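Local structure of integral membrane indolylacetylinositol arabinosyltransferase EmbC (Mycolicibacterium smegmatis, 7BVE) at residues Leu231-Arg243 with Thr405-Ile417. The protein probably transfers arabinose units in the membrane to build the arabinan of the mycobacterial cell wall. Sequence-based numbering, arbitrary orientation.
Sequences LGALHVLDCADGR and TSRLLPVAVAIII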
ATOM      1  N   LEU A 231      19.533 -43.250 -19.653  1.00 16.49           N
ATOM      2  CA  LEU A 231      18.938 -42.470 -20.742  1.00 16.49           C
ATOM      3  C   LEU A 231      19.455 -42.890 -22.117  1.00 16.49           C
ATOM      4  O   LEU A 231      18.724 -42.767 -23.112  1.00 16.49           O
ATOM      5  CB  LEU A 231      19.146 -40.978 -20.519  1.00 16.49           C
ATOM      6  CG  LEU A 231      18.006 -40.257 -19.797  1.00 16.49           C
ATOM      7  CD1 LEU A 231      17.911 -40.617 -18.330  1.00 16.49           C
ATOM      8  CD2 LEU A 231      18.172 -38.766 -19.966  1.00 16.49           C
ATOM      9  N   GLY A 232      20.676 -43.422 -22.203  1.00 16.85           N
ATOM     10  CA  GLY A 232      21.117 -44.002 -23.466  1.00 16.85           C
ATOM     11  C   GLY A 232      20.316 -45.232 -23.859  1.00 16.85           C
ATOM     12  O   GLY A 232      19.944 -45.403 -25.028  1.00 16.85           O
ATOM     13  N   ALA A 233      20.011 -46.090 -22.882  1.00 17.06           N
ATOM     14  CA  ALA A 233      19.162 -47.247 -23.150  1.00 17.06           C
ATOM     15  C   ALA A 233      17.739 -46.825 -23.497  1.00 17.06           C
ATOM     16  O   ALA A 233      17.071 -47.479 -24.308  1.00 17.06           O
ATOM     17  CB  ALA A 233      19.162 -48.183 -21.947  1.00 17.06           C
ATOM     18  N   LEU A 234      17.268 -45.720 -22.914  1.00 17.66           N
ATOM     19  CA  LEU A 234      15.958 -45.184 -23.273  1.00 17.66           C
ATOM     20  C   LEU A 234      15.921 -44.705 -24.720  1.00 17.66           C
ATOM     21  O   LEU A 234      14.911 -44.880 -25.412  1.00 17.66           O
ATOM     22  CB  LEU A 234      15.587 -44.048 -22.327  1.00 17.66           C
ATOM     23  CG  LEU A 234      14.214 -43.415 -22.492  1.00 17.66           C
ATOM     24  CD1 LEU A 234      13.153 -44.454 -22.261  1.00 17.66           C
ATOM     25  CD2 LEU A 234      14.049 -42.266 -21.524  1.00 17.66           C
ATOM     26  N   HIS A 235      17.016 -44.114 -25.206  1.00 20.86           N
ATOM     27  CA  HIS A 235      17.066 -43.743 -26.622  1.00 20.86           C
ATOM     28  C   HIS A 235      17.090 -44.961 -27.536  1.00 20.86           C
ATOM     29  O   HIS A 235      16.477 -44.947 -28.613  1.00 20.86           O
ATOM     30  CB  HIS A 235      18.277 -42.868 -26.916  1.00 20.86           C
ATOM     31  CG  HIS A 235      18.375 -42.463 -28.353  1.00 20.86           C
ATOM     32  ND1 HIS A 235      19.087 -43.187 -29.283  1.00 20.86           N
ATOM     33  CD2 HIS A 235      17.808 -41.437 -29.031  1.00 20.86           C
ATOM     34  CE1 HIS A 235      18.979 -42.611 -30.464  1.00 20.86           C
ATOM     35  NE2 HIS A 235      18.208 -41.547 -30.339  1.00 20.86           N
ATOM     36  N   VAL A 236      17.814 -46.011 -27.139  1.00 21.29           N
ATOM     37  CA  VAL A 236      17.850 -47.226 -27.956  1.00 21.29           C
ATOM     38  C   VAL A 236      16.472 -47.889 -27.996  1.00 21.29           C
ATOM     39  O   VAL A 236      16.072 -48.467 -29.016  1.00 21.29           O
ATOM     40  CB  VAL A 236      18.951 -48.174 -27.441  1.00 21.29           C
ATOM     41  CG1 VAL A 236      18.990 -49.469 -28.217  1.00 21.29           C
ATOM     42  CG2 VAL A 236      20.296 -47.503 -27.565  1.00 21.29           C
ATOM     43  N   LEU A 237      15.694 -47.758 -26.920  1.00 23.12           N
ATOM     44  CA  LEU A 237      14.312 -48.228 -26.970  1.00 23.12           C
ATOM     45  C   LEU A 237      13.446 -47.339 -27.856  1.00 23.12           C
ATOM     46  O   LEU A 237      12.552 -47.834 -28.548  1.00 23.12           O
ATOM     47  CB  LEU A 237      13.705 -48.297 -25.573  1.00 23.12           C
ATOM     48  CG  LEU A 237      14.265 -49.302 -24.583  1.00 23.12           C
ATOM     49  CD1 LEU A 237      13.490 -49.189 -23.300  1.00 23.12           C
ATOM     50  CD2 LEU A 237      14.179 -50.687 -25.143  1.00 23.12           C
ATOM     51  N   ASP A 238      13.679 -46.022 -27.834  1.00 26.73           N
ATOM     52  CA  ASP A 238      12.838 -45.124 -28.625  1.00 26.73           C
ATOM     53  C   ASP A 238      13.092 -45.243 -30.119  1.00 26.73           C
ATOM     54  O   ASP A 238      12.202 -44.936 -30.915  1.00 26.73           O
ATOM     55  CB  ASP A 238      13.030 -43.669 -28.202  1.00 26.73           C
ATOM     56  CG  ASP A 238      12.321 -43.339 -26.916  1.00 26.73           C
ATOM     57  OD1 ASP A 238      11.315 -44.007 -26.603  1.00 26.73           O
ATOM     58  OD2 ASP A 238      12.756 -42.393 -26.232  1.00 26.73           O
ATOM     59  N   CYS A 239      14.281 -45.673 -30.527  1.00 33.61           N
ATOM     60  CA  CYS A 239      14.538 -45.812 -31.960  1.00 33.61           C
ATOM     61  C   CYS A 239      14.098 -47.161 -32.522  1.00 33.61           C
ATOM     62  O   CYS A 239      14.627 -47.573 -33.557  1.00 33.61           O
ATOM     63  CB  CYS A 239      16.021 -45.598 -32.269  1.00 33.61           C
ATOM     64  SG  CYS A 239      17.136 -46.892 -31.668  1.00 33.61           S
ATOM     65  N   ALA A 240      13.153 -47.847 -31.872  1.00 36.78           N
ATOM     66  CA  ALA A 240      12.711 -49.156 -32.344  1.00 36.78           C
ATOM     67  C   ALA A 240      11.941 -49.036 -33.651  1.00 36.78           C
ATOM     68  O   ALA A 240      12.161 -49.815 -34.585  1.00 36.78           O
ATOM     69  CB  ALA A 240      11.859 -49.836 -31.274  1.00 36.78           C
ATOM     70  N   ASP A 241      11.025 -48.073 -33.732  1.00 44.09           N
ATOM     71  CA  ASP A 241      10.383 -47.749 -34.999  1.00 44.09           C
ATOM     72  C   ASP A 241      11.409 -47.179 -35.971  1.00 44.09           C
ATOM     73  O   ASP A 241      12.213 -46.322 -35.602  1.00 44.09           O
ATOM     74  CB  ASP A 241       9.242 -46.763 -34.767  1.00 44.09           C
ATOM     75  CG  ASP A 241       9.647 -45.602 -33.890  1.00 44.09           C
ATOM     76  OD1 ASP A 241      10.733 -45.656 -33.291  1.00 44.09           O
ATOM     77  OD2 ASP A 241       8.887 -44.622 -33.802  1.00 44.09           O
ATOM     78  N   GLY A 242      11.419 -47.685 -37.201  1.00 53.63           N
ATOM     79  CA  GLY A 242      12.466 -47.297 -38.124  1.00 53.63           C
ATOM     80  C   GLY A 242      12.356 -45.873 -38.622  1.00 53.63           C
ATOM     81  O   GLY A 242      11.598 -45.587 -39.551  1.00 53.63           O
ATOM     82  N   ARG A 243      13.174 -44.994 -38.039  1.00 54.33           N
ATOM     83  CA  ARG A 243      13.272 -43.562 -38.315  1.00 54.33           C
ATOM     84  C   ARG A 243      14.627 -43.118 -37.800  1.00 54.33           C
ATOM     85  O   ARG A 243      15.047 -43.552 -36.725  1.00 54.33           O
ATOM     86  CB  ARG A 243      12.169 -42.747 -37.626  1.00 54.33           C
ATOM     87  CG  ARG A 243      10.803 -42.775 -38.273  1.00 54.33           C
ATOM     88  CD  ARG A 243       9.763 -42.177 -37.373  1.00 54.33           C
ATOM     89  NE  ARG A 243       8.427 -42.353 -37.924  1.00 54.33           N
ATOM     90  CZ  ARG A 243       7.310 -42.147 -37.242  1.00 54.33           C
ATOM     91  NH1 ARG A 243       6.139 -42.333 -37.826  1.00 54.33           N
ATOM     92  NH2 ARG A 243       7.365 -41.778 -35.972  1.00 54.33           N
ATOM     93  N   THR A 405       6.928 -36.519 -32.337  1.00 15.30           N
ATOM     94  CA  THR A 405       7.614 -37.719 -32.793  1.00 15.30           C
ATOM     95  C   THR A 405       7.245 -38.967 -32.005  1.00 15.30           C
ATOM     96  O   THR A 405       7.659 -40.058 -32.408  1.00 15.30           O
ATOM     97  CB  THR A 405       9.125 -37.520 -32.730  1.00 15.30           C
ATOM     98  OG1 THR A 405       9.506 -37.186 -31.392  1.00 15.30           O
ATOM     99  CG2 THR A 405       9.548 -36.416 -33.659  1.00 15.30           C
ATOM    100  N   SER A 406       6.497 -38.819 -30.907  1.00 15.39           N
ATOM    101  CA  SER A 406       6.055 -39.906 -30.023  1.00 15.39           C
ATOM    102  C   SER A 406       7.240 -40.684 -29.447  1.00 15.39           C
ATOM    103  O   SER A 406       7.399 -41.883 -29.663  1.00 15.39           O
ATOM    104  CB  SER A 406       5.064 -40.835 -30.734  1.00 15.39           C
ATOM    105  OG  SER A 406       4.626 -41.865 -29.871  1.00 15.39           O
ATOM    106  N   ARG A 407       8.075 -39.966 -28.698  1.00 17.02           N
ATOM    107  CA  ARG A 407       9.288 -40.502 -28.103  1.00 17.02           C
ATOM    108  C   ARG A 407       9.435 -39.953 -26.693  1.00 17.02           C
ATOM    109  O   ARG A 407       8.943 -38.868 -26.388  1.00 17.02           O
ATOM    110  CB  ARG A 407      10.515 -40.157 -28.944  1.00 17.02           C
ATOM    111  CG  ARG A 407      10.622 -40.960 -30.218  1.00 17.02           C
ATOM    112  CD  ARG A 407      11.778 -40.523 -31.079  1.00 17.02           C
ATOM    113  NE  ARG A 407      11.948 -41.428 -32.206  1.00 17.02           N
ATOM    114  CZ  ARG A 407      12.835 -41.256 -33.176  1.00 17.02           C
ATOM    115  NH1 ARG A 407      13.626 -40.197 -33.172  1.00 17.02           N
ATOM    116  NH2 ARG A 407      12.923 -42.143 -34.154  1.00 17.02           N
ATOM    117  N   LEU A 408      10.121 -40.707 -25.837  1.00 15.07           N
ATOM    118  CA  LEU A 408      10.193 -40.396 -24.412  1.00 15.07           C
ATOM    119  C   LEU A 408      11.468 -39.691 -23.986  1.00 15.07           C
ATOM    120  O   LEU A 408      11.486 -39.077 -22.911  1.00 15.07           O
ATOM    121  CB  LEU A 408      10.058 -41.671 -23.584  1.00 15.07           C
ATOM    122  CG  LEU A 408       8.679 -42.292 -23.512  1.00 15.07           C
ATOM    123  CD1 LEU A 408       8.779 -43.612 -22.832  1.00 15.07           C
ATOM    124  CD2 LEU A 408       7.816 -41.377 -22.707  1.00 15.07           C
ATOM    125  N   LEU A 409      12.534 -39.784 -24.777  1.00 15.07           N
ATOM    126  CA  LEU A 409      13.785 -39.132 -24.401  1.00 15.07           C
ATOM    127  C   LEU A 409      13.707 -37.604 -24.330  1.00 15.07           C
ATOM    128  O   LEU A 409      14.266 -37.052 -23.368  1.00 15.07           O
ATOM    129  CB  LEU A 409      14.915 -39.594 -25.331  1.00 15.07           C
ATOM    130  CG  LEU A 409      16.301 -39.017 -25.044  1.00 15.07           C
ATOM    131  CD1 LEU A 409      16.811 -39.470 -23.704  1.00 15.07           C
ATOM    132  CD2 LEU A 409      17.261 -39.406 -26.121  1.00 15.07           C
ATOM    133  N   PRO A 410      13.059 -36.862 -25.249  1.00 15.07           N
ATOM    134  CA  PRO A 410      12.902 -35.423 -24.988  1.00 15.07           C
ATOM    135  C   PRO A 410      12.006 -35.093 -23.806  1.00 15.07           C
ATOM    136  O   PRO A 410      12.186 -34.036 -23.195  1.00 15.07           O
ATOM    137  CB  PRO A 410      12.341 -34.883 -26.307  1.00 15.07           C
ATOM    138  CG  PRO A 410      11.813 -36.018 -26.996  1.00 15.07           C
ATOM    139  CD  PRO A 410      12.676 -37.151 -26.646  1.00 15.07           C
ATOM    140  N   VAL A 411      11.100 -35.983 -23.414  1.00 15.07           N
ATOM    141  CA  VAL A 411      10.330 -35.759 -22.195  1.00 15.07           C
ATOM    142  C   VAL A 411      11.219 -35.922 -20.961  1.00 15.07           C
ATOM    143  O   VAL A 411      11.118 -35.150 -19.997  1.00 15.07           O
ATOM    144  CB  VAL A 411       9.115 -36.702 -22.170  1.00 15.07           C
ATOM    145  CG1 VAL A 411       8.323 -36.537 -20.901  1.00 15.07           C
ATOM    146  CG2 VAL A 411       8.232 -36.443 -23.369  1.00 15.07           C
ATOM    147  N   ALA A 412      12.138 -36.891 -20.990  1.00 15.07           N
ATOM    148  CA  ALA A 412      13.072 -37.050 -19.877  1.00 15.07           C
ATOM    149  C   ALA A 412      14.066 -35.893 -19.810  1.00 15.07           C
ATOM    150  O   ALA A 412      14.437 -35.438 -18.717  1.00 15.07           O
ATOM    151  CB  ALA A 412      13.806 -38.380 -19.999  1.00 15.07           C
ATOM    152  N   VAL A 413      14.491 -35.392 -20.972  1.00 15.07           N
ATOM    153  CA  VAL A 413      15.359 -34.218 -21.022  1.00 15.07           C
ATOM    154  C   VAL A 413      14.630 -32.989 -20.490  1.00 15.07           C
ATOM    155  O   VAL A 413      15.217 -32.158 -19.786  1.00 15.07           O
ATOM    156  CB  VAL A 413      15.882 -34.020 -22.458  1.00 15.07           C
ATOM    157  CG1 VAL A 413      16.582 -32.702 -22.623  1.00 15.07           C
ATOM    158  CG2 VAL A 413      16.851 -35.117 -22.797  1.00 15.07           C
ATOM    159  N   ALA A 414      13.328 -32.888 -20.762  1.00 15.07           N
ATOM    160  CA  ALA A 414      12.538 -31.790 -20.220  1.00 15.07           C
ATOM    161  C   ALA A 414      12.392 -31.886 -18.711  1.00 15.07           C
ATOM    162  O   ALA A 414      12.354 -30.862 -18.025  1.00 15.07           O
ATOM    163  CB  ALA A 414      11.168 -31.769 -20.875  1.00 15.07           C
ATOM    164  N   ILE A 415      12.312 -33.106 -18.174  1.00 15.07           N
ATOM    165  CA  ILE A 415      12.286 -33.285 -16.719  1.00 15.07           C
ATOM    166  C   ILE A 415      13.605 -32.840 -16.093  1.00 15.07           C
ATOM    167  O   ILE A 415      13.617 -32.168 -15.052  1.00 15.07           O
ATOM    168  CB  ILE A 415      11.941 -34.744 -16.364  1.00 15.07           C
ATOM    169  CG1 ILE A 415      10.501 -35.057 -16.744  1.00 15.07           C
ATOM    170  CG2 ILE A 415      12.116 -35.024 -14.895  1.00 15.07           C
ATOM    171  CD1 ILE A 415      10.164 -36.503 -16.620  1.00 15.07           C
ATOM    172  N   ILE A 416      14.729 -33.168 -16.741  1.00 15.07           N
ATOM    173  CA  ILE A 416      16.043 -32.739 -16.247  1.00 15.07           C
ATOM    174  C   ILE A 416      16.172 -31.216 -16.268  1.00 15.07           C
ATOM    175  O   ILE A 416      16.603 -30.604 -15.285  1.00 15.07           O
ATOM    176  CB  ILE A 416      17.167 -33.409 -17.056  1.00 15.07           C
ATOM    177  CG1 ILE A 416      17.202 -34.903 -16.777  1.00 15.07           C
ATOM    178  CG2 ILE A 416      18.513 -32.799 -16.745  1.00 15.07           C
ATOM    179  CD1 ILE A 416      18.139 -35.649 -17.672  1.00 15.07           C
ATOM    180  N   ILE A 417      15.758 -30.580 -17.367  1.00 15.07           N
ATOM    181  CA  ILE A 417      15.872 -29.123 -17.489  1.00 15.07           C
ATOM    182  C   ILE A 417      14.927 -28.415 -16.519  1.00 15.07           C
ATOM    183  O   ILE A 417      15.289 -27.400 -15.911  1.00 15.07           O
ATOM    184  CB  ILE A 417      15.627 -28.695 -18.949  1.00 15.07           C
ATOM    185  CG1 ILE A 417      16.722 -29.240 -19.852  1.00 15.07           C
ATOM    186  CG2 ILE A 417      15.603 -27.197 -19.101  1.00 15.07           C
ATOM    187  CD1 ILE A 417      16.435 -29.055 -21.309  1.00 15.07           C
TER
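The imidazole of H235 meets L409 at its edge: CD2 of L409 lies near the ring plane, 3.6 Å from CD2 of H235, while the ring of H245 meets the imidazole with its plane nearly parallel and the bound phosphopantetheine touches H235 and T405. The guanidinium of R407 has OD1 of D241 near its plane, 4.2 Å from NH2, opposite charges too far apart for a salt bridge; CB of R243 approaches the same NH2 obliquely. At the edge of the R243 guanidinium, in plane, is O of T405.

D238 carries the polar part of the contact. With its CG beside the backbone N (chi1 -77°), its OD2 accepts two bent hydrogen bonds, from L409 N (3.0 Å), nearly along the C-O axis, and from L408 N (3.2 Å), 50° above the carboxylate plane. Both arrive from the same face, so one buried oxygen takes two successive amides. Farther along, CD2 of L231 meets CD1 of I416 tip to tip (3.9 Å), and CD2 of L234 packs on CB of A412 (4.2 Å).

In the GT-C-type membrane region, predicted transmembrane segments 231-238 and 409-417 run roughly antiparallel (151°) beside the phosphopantetheine pocket, with helix 14-32 packing on A233 and V236, helix 440-449 on L408, and helix 456-467 on L231 and I416.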